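Local coordinates for protein ribokinase, putative (Burkholderia thailandensis, PDB 3B1N) that binds nucleosides such as inosine and mizoribine together with adenine nucleotides and probably transfers phosphate to the nucleoside, as a kinase of the ribokinase (PfkB) family, at residues Asp12-Phe17 with Ala103-Asp108; Gly68-Val73 with Glu90-Leu95. All coordinates share one frame; numbering follows the deposited sequence. Where two conformers were deposited one is given.

Contact 1 (Asp12-Phe17 with Ala103-Asp108); sequences DNIMTF and AMITTD. With MZR (5-hydroxy-1-(beta-D-ribofuranosyl)-1H-imidazole-4-carboxamide), chain F.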
ATOM      1  N   ASP B  12       5.592 -11.580  -3.495  1.00 10.29           N
ATOM      2  CA  ASP B  12       5.287 -10.430  -2.658  1.00 10.62           C
ATOM      3  C   ASP B  12       6.261  -9.286  -2.878  1.00 11.86           C
ATOM      4  O   ASP B  12       7.470  -9.517  -2.895  1.00 11.84           O
ATOM      5  CB  ASP B  12       5.337 -10.807  -1.167  1.00 10.91           C
ATOM      6  CG  ASP B  12       4.225 -11.722  -0.746  1.00 11.81           C
ATOM      7  OD1 ASP B  12       3.228 -11.892  -1.458  1.00 10.68           O
ATOM      8  OD2 ASP B  12       4.326 -12.204   0.387  1.00 11.82           O
ATOM      9  N   ASN B  13       5.736  -8.069  -3.016  1.00 11.52           N
ATOM     10  CA  ASN B  13       6.581  -6.851  -2.981  1.00 13.45           C
ATOM     11  C   ASN B  13       6.163  -6.121  -1.742  1.00 11.20           C
ATOM     12  O   ASN B  13       5.038  -5.644  -1.668  1.00 12.34           O
ATOM     13  CB  ASN B  13       6.388  -6.030  -4.258  1.00 13.51           C
ATOM     14  CG  ASN B  13       7.134  -6.681  -5.454  1.00 21.36           C
ATOM     15  OD1 ASN B  13       6.531  -7.260  -6.324  1.00 32.40           O
ATOM     16  ND2 ASN B  13       8.467  -6.627  -5.427  1.00 30.36           N
ATOM     17  N   ILE B  14       7.062  -6.148  -0.754  1.00 10.95           N
ATOM     18  CA  ILE B  14       6.739  -5.650   0.580  1.00 11.97           C
ATOM     19  C   ILE B  14       7.420  -4.298   0.810  1.00 12.47           C
ATOM     20  O   ILE B  14       8.666  -4.156   0.695  1.00 14.15           O
ATOM     21  CB  ILE B  14       7.180  -6.643   1.628  1.00 10.83           C
ATOM     22  CG1 ILE B  14       6.386  -7.960   1.436  1.00 14.61           C
ATOM     23  CG2 ILE B  14       6.907  -6.064   3.052  1.00 13.17           C
ATOM     24  CD1 ILE B  14       7.036  -9.148   2.110  1.00 13.19           C
ATOM     25  N   MET B  15       6.575  -3.346   1.171  1.00 12.78           N
ATOM     26  CA  MET B  15       7.031  -1.989   1.415  1.00 14.68           C
ATOM     27  C   MET B  15       6.762  -1.700   2.872  1.00 15.34           C
ATOM     28  O   MET B  15       5.599  -1.575   3.288  1.00 16.08           O
ATOM     29  CB  MET B  15       6.235  -1.078   0.500  1.00 14.91           C
ATOM     30  CG  MET B  15       6.675  -1.245  -0.995  1.00 20.33           C
ATOM     31  SD  MET B  15       5.366  -0.818  -2.142  1.00 28.47           S
ATOM     32  CE  MET B  15       4.373  -2.346  -2.111  1.00 28.71           C
ATOM     33  N   THR B  16       7.856  -1.634   3.630  1.00 15.74           N
ATOM     34  CA  THR B  16       7.834  -1.536   5.083  1.00 17.54           C
ATOM     35  C   THR B  16       7.886  -0.080   5.529  1.00 15.86           C
ATOM     36  O   THR B  16       8.929   0.570   5.366  1.00 17.53           O
ATOM     37  CB  THR B  16       9.089  -2.199   5.733  1.00 19.64           C
ATOM     38  OG1 THR B  16       9.212  -3.555   5.302  1.00 22.73           O
ATOM     39  CG2 THR B  16       8.938  -2.215   7.246  1.00 22.35           C
ATOM     40  N   PHE B  17       6.784   0.414   6.067  1.00 14.65           N
ATOM     41  CA  PHE B  17       6.820   1.786   6.672  1.00 13.04           C
ATOM     42  C   PHE B  17       7.391   1.591   8.042  1.00 13.94           C
ATOM     43  O   PHE B  17       6.815   0.843   8.863  1.00 14.02           O
ATOM     44  CB  PHE B  17       5.438   2.409   6.748  1.00 12.15           C
ATOM     45  CG  PHE B  17       5.395   3.712   7.527  1.00 12.20           C
ATOM     46  CD1 PHE B  17       6.092   4.810   7.021  1.00 13.00           C
ATOM     47  CD2 PHE B  17       4.628   3.848   8.692  1.00 12.03           C
ATOM     48  CE1 PHE B  17       6.082   6.003   7.697  1.00 15.63           C
ATOM     49  CE2 PHE B  17       4.635   5.073   9.392  1.00 13.11           C
ATOM     50  CZ  PHE B  17       5.389   6.125   8.882  1.00 13.12           C
ATOM     51  N   ALA B 103       1.458  -9.737  -4.925  1.00 11.23           N
ATOM     52  CA  ALA B 103       0.908  -8.874  -3.864  1.00 11.18           C
ATOM     53  C   ALA B 103       1.825  -7.704  -3.664  1.00 12.22           C
ATOM     54  O   ALA B 103       3.036  -7.860  -3.564  1.00 13.58           O
ATOM     55  CB  ALA B 103       0.819  -9.676  -2.537  1.00 12.25           C
ATOM     56  N   MET B 104       1.241  -6.505  -3.648  1.00 11.62           N
ATOM     57  CA  MET B 104       1.999  -5.304  -3.314  0.50 12.47           C
ATOM     58  C   MET B 104       1.521  -4.921  -1.917  1.00 11.76           C
ATOM     59  O   MET B 104       0.378  -4.544  -1.734  1.00 12.13           O
ATOM     60  CB  MET B 104       1.714  -4.189  -4.353  0.50 12.67           C
ATOM     61  CG  MET B 104       1.999  -4.566  -5.806  0.50 15.54           C
ATOM     62  SD  MET B 104       3.774  -4.499  -6.148  0.50 21.62           S
ATOM     63  CE  MET B 104       4.171  -2.793  -5.802  0.50 21.63           C
ATOM     64  N   ILE B 105       2.374  -5.150  -0.928  1.00 12.15           N
ATOM     65  CA  ILE B 105       1.991  -5.061   0.482  1.00 11.40           C
ATOM     66  C   ILE B 105       2.670  -3.877   1.175  1.00 12.30           C
ATOM     67  O   ILE B 105       3.881  -3.810   1.205  1.00 12.86           O
ATOM     68  CB  ILE B 105       2.458  -6.380   1.184  1.00 11.47           C
ATOM     69  CG1 ILE B 105       1.891  -7.591   0.449  1.00 11.15           C
ATOM     70  CG2 ILE B 105       2.104  -6.375   2.722  1.00 12.42           C
ATOM     71  CD1 ILE B 105       2.442  -8.972   1.022  1.00 11.80           C
ATOM     72  N   THR B 106       1.853  -2.968   1.727  1.00 15.82           N
ATOM     73  CA  THR B 106       2.432  -1.918   2.575  1.00 19.05           C
ATOM     74  C   THR B 106       2.186  -2.187   4.035  1.00 18.57           C
ATOM     75  O   THR B 106       1.031  -2.361   4.436  1.00 21.89           O
ATOM     76  CB  THR B 106       1.984  -0.560   2.185  1.00 19.56           C
ATOM     77  OG1 THR B 106       2.270  -0.372   0.804  1.00 22.82           O
ATOM     78  CG2 THR B 106       2.730   0.448   3.113  1.00 21.49           C
ATOM     79  N   THR B 107       3.268  -2.374   4.798  1.00 20.37           N
ATOM     80  CA  THR B 107       3.128  -2.742   6.185  0.50 19.84           C
ATOM     81  C   THR B 107       3.538  -1.594   7.128  1.00 20.20           C
ATOM     82  O   THR B 107       4.268  -0.702   6.709  1.00 21.29           O
ATOM     83  CB  THR B 107       3.903  -4.093   6.479  0.50 20.11           C
ATOM     84  OG1 THR B 107       3.923  -4.336   7.883  0.50 20.17           O
ATOM     85  CG2 THR B 107       5.339  -4.091   5.925  0.50 21.19           C
ATOM     86  N   ASP B 108       3.050  -1.636   8.346  1.00 18.43           N
ATOM     87  CA  ASP B 108       3.679  -0.859   9.408  1.00 18.75           C
ATOM     88  C   ASP B 108       4.202  -1.824  10.439  1.00 21.86           C
ATOM     89  O   ASP B 108       4.155  -3.055  10.198  1.00 24.32           O
ATOM     90  CB  ASP B 108       2.783   0.242  10.005  1.00 17.35           C
ATOM     91  CG  ASP B 108       1.692  -0.280  10.930  1.00 18.44           C
ATOM     92  OD1 ASP B 108       1.591  -1.514  11.186  1.00 18.41           O
ATOM     93  OD2 ASP B 108       0.924   0.536  11.443  1.00 14.66           O
TER
HETATM   94  N1  MZR F 401      -5.815 -13.506  -1.335  1.00 14.83           N
HETATM   95  O3  MZR F 401      -3.301 -14.366  -0.483  1.00 13.76           O
HETATM   96  C4  MZR F 401      -3.201 -12.987  -0.199  1.00 13.32           C
HETATM   97  C5  MZR F 401      -4.231 -12.000  -0.428  1.00 13.51           C
HETATM   98  C6  MZR F 401      -5.548 -12.250  -1.020  1.00 15.14           C
HETATM   99  O6  MZR F 401      -6.275 -11.246  -1.173  1.00 16.75           O
HETATM  100  N7  MZR F 401      -3.655 -10.845   0.006  1.00 12.63           N
HETATM  101  C8  MZR F 401      -2.410 -11.125   0.456  1.00 13.29           C
HETATM  102  N9  MZR F 401      -2.112 -12.451   0.334  1.00 10.91           N
HETATM  103  C1' MZR F 401      -0.877 -13.127   0.765  1.00 10.10           C
HETATM  104  C2' MZR F 401       0.445 -12.491   0.371  1.00 10.72           C
HETATM  105  O2' MZR F 401       0.841 -13.113  -0.847  1.00  9.82           O
HETATM  106  C3' MZR F 401       1.331 -12.775   1.610  1.00 10.89           C
HETATM  107  O3' MZR F 401       2.491 -13.583   1.394  1.00  8.82           O
HETATM  108  C4' MZR F 401       0.405 -13.430   2.601  1.00 11.70           C
HETATM  109  O4' MZR F 401      -0.881 -13.011   2.184  1.00 12.58           O
HETATM  110  C5' MZR F 401       0.685 -12.961   4.010  1.00 14.07           C
HETATM  111  O5' MZR F 401      -0.239 -13.679   4.870  1.00 17.97           O

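Contact 2 (Gly68-Val73 with Glu90-Leu95); sequences GTLGAV and EYVRVL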
ATOM      1  N   GLY B  68      -2.396 -25.126  -4.918  1.00 10.34           N
ATOM      2  CA  GLY B  68      -2.627 -23.763  -5.440  1.00 10.20           C
ATOM      3  C   GLY B  68      -2.222 -23.693  -6.883  1.00 10.90           C
ATOM      4  O   GLY B  68      -1.655 -24.665  -7.447  1.00 11.25           O
ATOM      5  N   THR B  69      -2.479 -22.534  -7.500  1.00 10.83           N
ATOM      6  CA  THR B  69      -2.125 -22.326  -8.894  1.00 11.76           C
ATOM      7  C   THR B  69      -1.062 -21.234  -9.063  1.00 11.10           C
ATOM      8  O   THR B  69      -1.111 -20.205  -8.356  1.00 13.66           O
ATOM      9  CB  THR B  69      -3.405 -21.933  -9.714  1.00 12.05           C
ATOM     10  OG1 THR B  69      -4.158 -20.970  -8.968  1.00 13.55           O
ATOM     11  CG2 THR B  69      -4.297 -23.152  -9.885  1.00 13.56           C
ATOM     12  N   LEU B  70      -0.118 -21.500  -9.966  1.00  9.37           N
ATOM     13  CA  LEU B  70       0.937 -20.564 -10.415  1.00 10.57           C
ATOM     14  C   LEU B  70       0.780 -20.291 -11.916  1.00 10.63           C
ATOM     15  O   LEU B  70       0.036 -21.014 -12.612  1.00 12.34           O
ATOM     16  CB  LEU B  70       2.344 -21.131 -10.183  1.00 10.39           C
ATOM     17  CG  LEU B  70       2.779 -21.075  -8.712  1.00  9.30           C
ATOM     18  CD1 LEU B  70       4.057 -21.972  -8.611  1.00 11.26           C
ATOM     19  CD2 LEU B  70       3.067 -19.628  -8.314  1.00 11.35           C
ATOM     20  N   GLY B  71       1.425 -19.233 -12.395  1.00 11.26           N
ATOM     21  CA  GLY B  71       1.343 -18.891 -13.845  1.00 11.90           C
ATOM     22  C   GLY B  71       2.659 -19.258 -14.512  1.00 11.77           C
ATOM     23  O   GLY B  71       3.714 -18.911 -13.989  1.00 11.68           O
ATOM     24  N   ALA B  72       2.622 -19.935 -15.660  1.00 12.46           N
ATOM     25  CA  ALA B  72       3.850 -20.370 -16.326  1.00 12.75           C
ATOM     26  C   ALA B  72       4.859 -19.298 -16.647  1.00 13.78           C
ATOM     27  O   ALA B  72       6.058 -19.579 -16.728  1.00 14.36           O
ATOM     28  CB  ALA B  72       3.509 -21.147 -17.609  1.00 14.37           C
ATOM     29  N   VAL B  73       4.415 -18.063 -16.874  1.00 13.32           N
ATOM     30  CA  VAL B  73       5.347 -17.046 -17.292  1.00 14.81           C
ATOM     31  C   VAL B  73       6.426 -16.864 -16.254  1.00 13.92           C
ATOM     32  O   VAL B  73       7.581 -16.617 -16.605  1.00 15.74           O
ATOM     33  CB  VAL B  73       4.637 -15.688 -17.570  1.00 14.87           C
ATOM     34  CG1 VAL B  73       5.669 -14.528 -17.887  1.00 16.42           C
ATOM     35  CG2 VAL B  73       3.669 -15.843 -18.699  1.00 16.25           C
ATOM     36  N   GLU B  90       3.095 -31.776  -5.979  1.00 16.80           N
ATOM     37  CA  GLU B  90       2.010 -32.696  -6.392  1.00 18.56           C
ATOM     38  C   GLU B  90       0.736 -31.904  -6.771  1.00 18.12           C
ATOM     39  O   GLU B  90       0.147 -32.136  -7.857  1.00 18.35           O
ATOM     40  CB  GLU B  90       1.714 -33.680  -5.233  1.00 19.69           C
ATOM     41  CG  GLU B  90       0.571 -34.632  -5.523  1.00 23.16           C
ATOM     42  CD  GLU B  90       0.392 -35.699  -4.438  1.00 29.83           C
ATOM     43  OE1 GLU B  90      -0.453 -36.595  -4.640  1.00 34.33           O
ATOM     44  OE2 GLU B  90       1.046 -35.626  -3.368  1.00 31.17           O
ATOM     45  N   TYR B  91       0.350 -30.952  -5.920  1.00 16.05           N
ATOM     46  CA  TYR B  91      -0.941 -30.224  -6.082  1.00 14.25           C
ATOM     47  C   TYR B  91      -0.744 -28.758  -6.478  1.00 13.24           C
ATOM     48  O   TYR B  91      -1.672 -27.954  -6.321  1.00 14.54           O
ATOM     49  CB  TYR B  91      -1.775 -30.318  -4.797  1.00 13.70           C
ATOM     50  CG  TYR B  91      -2.038 -31.743  -4.356  1.00 15.97           C
ATOM     51  CD1 TYR B  91      -2.826 -32.570  -5.145  1.00 18.10           C
ATOM     52  CD2 TYR B  91      -1.496 -32.242  -3.173  1.00 20.68           C
ATOM     53  CE1 TYR B  91      -3.067 -33.903  -4.776  1.00 19.22           C
ATOM     54  CE2 TYR B  91      -1.743 -33.577  -2.771  1.00 21.20           C
ATOM     55  CZ  TYR B  91      -2.520 -34.390  -3.595  1.00 21.57           C
ATOM     56  OH  TYR B  91      -2.786 -35.695  -3.196  1.00 26.30           O
ATOM     57  N   VAL B  92       0.462 -28.437  -6.968  1.00 13.47           N
ATOM     58  CA  VAL B  92       0.770 -27.078  -7.492  1.00 14.30           C
ATOM     59  C   VAL B  92       0.540 -27.136  -9.018  1.00 15.85           C
ATOM     60  O   VAL B  92       1.330 -27.764  -9.754  1.00 17.75           O
ATOM     61  CB  VAL B  92       2.204 -26.628  -7.139  1.00 14.81           C
ATOM     62  CG1 VAL B  92       2.516 -25.250  -7.766  1.00 16.28           C
ATOM     63  CG2 VAL B  92       2.348 -26.551  -5.636  1.00 15.18           C
ATOM     64  N   ARG B  93      -0.510 -26.482  -9.508  1.00 14.85           N
ATOM     65  CA  ARG B  93      -0.830 -26.520 -10.940  1.00 14.84           C
ATOM     66  C   ARG B  93      -0.316 -25.248 -11.596  1.00 13.52           C
ATOM     67  O   ARG B  93      -0.531 -24.162 -11.068  1.00 12.53           O
ATOM     68  CB  ARG B  93      -2.330 -26.712 -11.176  1.00 17.16           C
ATOM     69  CG  ARG B  93      -2.698 -26.593 -12.645  1.00 19.96           C
ATOM     70  CD  ARG B  93      -3.633 -27.651 -13.152  1.00 26.08           C
ATOM     71  NE  ARG B  93      -4.214 -27.257 -14.438  1.00 28.90           N
ATOM     72  CZ  ARG B  93      -5.438 -27.620 -14.811  1.00 28.49           C
ATOM     73  NH1 ARG B  93      -5.941 -27.234 -15.993  1.00 24.09           N
ATOM     74  NH2 ARG B  93      -6.141 -28.380 -13.974  1.00 27.60           N
ATOM     75  N   VAL B  94       0.372 -25.401 -12.699  1.00 13.21           N
ATOM     76  CA  VAL B  94       0.939 -24.271 -13.433  1.00 13.65           C
ATOM     77  C   VAL B  94       0.114 -23.969 -14.689  1.00 13.94           C
ATOM     78  O   VAL B  94      -0.024 -24.838 -15.560  1.00 14.47           O
ATOM     79  CB  VAL B  94       2.380 -24.560 -13.821  1.00 12.82           C
ATOM     80  CG1 VAL B  94       2.958 -23.385 -14.622  1.00 15.74           C
ATOM     81  CG2 VAL B  94       3.215 -24.773 -12.550  1.00 16.32           C
ATOM     82  N   LEU B  95      -0.404 -22.749 -14.809  1.00 13.23           N
ATOM     83  CA  LEU B  95      -1.257 -22.409 -15.975  1.00 14.09           C
ATOM     84  C   LEU B  95      -0.471 -21.754 -17.081  1.00 13.47           C
ATOM     85  O   LEU B  95       0.281 -20.799 -16.870  1.00 15.62           O
ATOM     86  CB  LEU B  95      -2.364 -21.453 -15.557  1.00 13.65           C
ATOM     87  CG  LEU B  95      -3.137 -21.799 -14.301  1.00 14.55           C
ATOM     88  CD1 LEU B  95      -4.179 -20.686 -14.006  1.00 18.55           C
ATOM     89  CD2 LEU B  95      -3.779 -23.167 -14.442  1.00 16.62           C
TER

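Contact 1 (Asp12-Phe17 with Ala103-Asp108)
Asp12 and Ala103 meet where two parallel strands reach the sugar of bound mizoribine: the methyl CB of Ala103 lies 3.4 Å from OD1 of Asp12. The carboxylate takes a hydroxyl on each oxygen, O2' of mizoribine at 2.7 Å from Asp12 OD1 and O3' of mizoribine at 2.5 Å from Asp12 OD2. CG of Asp12 is turned beside its own backbone N (chi1 -69°) and lies 3.7 Å from CD1 of Ile105, which places an apolar methyl of the neighbouring strand against the carboxylate carbon. On this face Ile14 and Ile105 run side by side. The other face carries Asn13, Met15, Met104 and Thr106. There, in one of its two conformers, the bent chain of Met104 brings SD to 3.6 Å from CB of Asn13 and CE to 3.7 Å from CE of Met15; residues of the second subunit, among them its own Met15, pack on this side. Five backbone hydrogen bonds position these groups, from Asn13 N to Ala103 O (2.8 Å) through Phe17 N to Thr107 O; the first three are nearly linear. The pair forms the middle of the small four-stranded sheet that corresponds to the lid of ribokinase-family enzymes. One carboxylate holding both hydroxyls should restrict the rotation of the ribose, consistent with selection for a sugar that keeps its 2' and 3' hydroxyls.

Contact 2 (Gly68-Val73 with Glu90-Leu95)
Leu70 laps over Val92, one branch against one branch: CD1 of Leu70 lies 3.7 Å from CG1 of Val92, the two side chains meeting at a slant. In the leucine, chi1 of -76° turns CG back along the strand, and an extended chi2 (167°) directs CD1 toward Val92 rather than forward to Val94. Val94 is met mainly from further along the chain, its CG1 lying 3.8 Å from CB of Ala72. Leu70, Val92 and Val94 share the face on which helix 76-85 packs, through Tyr78, Leu79 and Met82. On the opposite face stand Thr69, Arg93 and Leu95. Thr69 adds little side-chain contact to Arg93, its hydroxyl instead giving a hydrogen bond with the carbonyl of Ala121, while CG of Leu95 lies 3.7 Å from Leu70 O. The strands run parallel, and five backbone hydrogen bonds hold the register. Gly68 N to Tyr91 O is the long one at 3.2 Å, placed where the chain turns a corner before Val92; Leu95 N to Leu70 O and Ala72 N to Leu95 O are both 2.8 Å. The Tyr91 ring points away from Gly68; CG of Glu90 lies 3.6 Å above one ring face, and the OH of Tyr91 is hydrogen-bonded to Lys134 N. Strand 64-71, helix 76-85 and strand 88-95 thus form a beta-alpha-beta crossover at one edge of the large, Rossmann-like sheet of the ribokinase fold.

From the N terminus, strand 10-16 supplies the first half of contact 1, and the chain then passes through strands 35-38 and 45-47 and helix 49-59 before strand 64-71 begins contact 2. Helix 76-85 carries it to strand 88-95, closing the short loop of contact 2. Strand 101-107 follows directly and closes the much longer loop of contact 1, so the pairing of 68-73 with 90-95 lies wholly within the span between 12-17 and 103-108. The two do not touch, their nearest atoms being about 10 Å apart. Contact 1 pairs the two inner strands of the small four-stranded sheet beside the nucleoside and the second subunit; contact 2 builds the edge of the large central sheet.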